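Local atomic coordinates of nadb-ler3 (Gallus gallus, PDB entry 3WXB), a protein that probably reduces carbonyl compounds with NADPH as cofactor, as a Rossmann-fold member of the short-chain dehydrogenase/reductase family. Residues K157-N162 against C169-I174. Numbering follows the deposited sequence.
Sequences KAAQEN and CSKAAI
A172 sets its methyl group against the last turn of the helix 130-160, and here the contact is tight. Its CB lies 4.1 Å from CB of A159 and 4.3 Å from CB of A158, small side chains that let the backbones come within 5.3 Å between the CA atoms of A159 and A172. The methyl of A158 also meets the carbonyl oxygen of K171, CB to O 3.5 Å. Toward the partly exposed N162 the contact is looser and polar. K171 runs fully extended beyond CG, and with CG anti to the backbone N (chi1 170°) its aliphatic part passes alongside N162, CG to CB 4.0 Å. The ammonium thereby reaches the chain just past the helix, where NZ makes a weak hydrogen bond of 3.1 Å to O of N162; its stronger partner is the carbonyl oxygen of G166 in the intervening loop. One water accepts from the same NZ and donates to O of A159, bridging the two segments. N162 is itself tied back to the helix: its ND2 donates to O of A158 at 2.7 Å, with that oxygen lying in the side-chain amide plane. A methionine in place of K171 would probably keep much of the alongside packing but leave the carbonyl oxygens of N162 and G166 without their shared ammonium donor. The contact thus joins the end of one Rossmann-fold helix to the approach to the following inner strand, 173-177, away from the NADPH site, and the buried lysine charge is likely to be stabilised by the carbonyl oxygens of G166 and N162 and by the water.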
loop_
_atom_site.group_PDB
_atom_site.type_symbol
_atom_site.label_atom_id
_atom_site.label_comp_id
_atom_site.label_asym_id
_atom_site.label_seq_id
_atom_site.Cartn_x
_atom_site.Cartn_y
_atom_site.Cartn_z
ATOM N N LYS A 157 24.951 -10.103 -7.463
ATOM C CA LYS A 157 26.225 -10.228 -8.179
ATOM C C LYS A 157 26.934 -8.871 -8.288
ATOM O O LYS A 157 28.181 -8.787 -8.058
ATOM C CB LYS A 157 26.064 -10.873 -9.588
ATOM C CG LYS A 157 27.476 -11.174 -10.273
ATOM C CD LYS A 157 27.905 -12.661 -10.039
ATOM C CE LYS A 157 27.437 -13.632 -11.227
ATOM N NZ LYS A 157 25.947 -13.580 -11.662
ATOM N N ALA A 158 26.173 -7.813 -8.587
ATOM C CA ALA A 158 26.759 -6.470 -8.588
ATOM C C ALA A 158 27.324 -6.052 -7.212
ATOM O O ALA A 158 28.360 -5.384 -7.156
ATOM C CB ALA A 158 25.796 -5.399 -9.138
ATOM N N ALA A 159 26.624 -6.417 -6.140
ATOM C CA ALA A 159 27.035 -6.112 -4.770
ATOM C C ALA A 159 28.334 -6.862 -4.464
ATOM O O ALA A 159 29.245 -6.297 -3.897
ATOM C CB ALA A 159 25.952 -6.552 -3.769
ATOM N N GLN A 160 28.391 -8.117 -4.855
ATOM C CA GLN A 160 29.560 -8.955 -4.698
ATOM C C GLN A 160 30.783 -8.478 -5.466
ATOM O O GLN A 160 31.883 -8.765 -5.104
ATOM C CB GLN A 160 29.228 -10.344 -5.149
ATOM C CG GLN A 160 28.629 -11.123 -4.112
ATOM C CD GLN A 160 27.856 -12.253 -4.650
ATOM O OE1 GLN A 160 27.967 -12.604 -5.802
ATOM N NE2 GLN A 160 27.046 -12.829 -3.825
ATOM N N GLU A 161 30.545 -7.766 -6.533
ATOM C CA GLU A 161 31.589 -7.169 -7.350
ATOM C C GLU A 161 32.282 -5.993 -6.673
ATOM O O GLU A 161 33.365 -5.618 -7.082
ATOM C CB GLU A 161 31.076 -6.730 -8.752
ATOM C CG GLU A 161 30.908 -7.870 -9.745
ATOM C CD GLU A 161 29.952 -7.534 -10.922
ATOM O OE1 GLU A 161 29.457 -6.391 -11.058
ATOM O OE2 GLU A 161 29.701 -8.442 -11.746
ATOM N N ASN A 162 31.631 -5.386 -5.679
ATOM C CA ASN A 162 32.107 -4.193 -4.975
ATOM C C ASN A 162 31.997 -4.448 -3.488
ATOM O O ASN A 162 31.256 -3.780 -2.810
ATOM C CB ASN A 162 31.263 -2.986 -5.344
ATOM C CG ASN A 162 31.167 -2.778 -6.849
ATOM O OD1 ASN A 162 31.857 -1.926 -7.414
ATOM N ND2 ASN A 162 30.267 -3.531 -7.504
ATOM N N CYS A 169 23.899 3.857 -5.078
ATOM C CA CYS A 169 23.229 3.579 -6.319
ATOM C C CYS A 169 24.218 3.237 -7.433
ATOM O O CYS A 169 23.801 2.888 -8.533
ATOM C CB CYS A 169 22.333 4.750 -6.682
ATOM S SG CYS A 169 21.055 4.900 -5.454
ATOM N N SER A 170 25.525 3.326 -7.154
ATOM C CA SER A 170 26.541 2.943 -8.148
ATOM C C SER A 170 26.885 1.465 -7.931
ATOM O O SER A 170 27.348 0.793 -8.847
ATOM C CB SER A 170 27.815 3.808 -8.041
ATOM O OG SER A 170 27.603 5.137 -8.521
ATOM N N LYS A 171 26.629 0.947 -6.743
ATOM C CA LYS A 171 26.960 -0.446 -6.401
ATOM C C LYS A 171 25.820 -1.457 -6.767
ATOM O O LYS A 171 25.913 -2.221 -7.741
ATOM C CB LYS A 171 27.389 -0.503 -4.934
ATOM C CG LYS A 171 27.561 -1.944 -4.308
ATOM C CD LYS A 171 28.011 -1.879 -2.838
ATOM C CE LYS A 171 28.178 -3.287 -2.320
ATOM N NZ LYS A 171 28.794 -3.336 -0.957
ATOM N N ALA A 172 24.734 -1.483 -5.989
ATOM C CA ALA A 172 23.605 -2.351 -6.317
ATOM C C ALA A 172 22.422 -1.688 -5.659
ATOM O O ALA A 172 22.435 -1.523 -4.429
ATOM C CB ALA A 172 23.792 -3.741 -5.732
ATOM N N ALA A 173 21.426 -1.291 -6.446
ATOM C CA ALA A 173 20.281 -0.488 -5.905
ATOM C C ALA A 173 18.951 -0.852 -6.615
ATOM O O ALA A 173 18.970 -1.123 -7.810
ATOM C CB ALA A 173 20.518 1.016 -6.096
ATOM N N ILE A 174 17.853 -0.793 -5.894
ATOM C CA ILE A 174 16.513 -0.834 -6.425
ATOM C C ILE A 174 15.887 0.528 -6.176
ATOM O O ILE A 174 15.855 0.999 -5.087
ATOM C CB ILE A 174 15.672 -1.939 -5.760
ATOM C CG1 ILE A 174 16.228 -3.316 -6.068
ATOM C CG2 ILE A 174 14.229 -1.830 -6.163
ATOM C CD1 ILE A 174 15.845 -4.338 -5.123
HETATM O O HOH W 1 28.670 -6.221 -0.814
#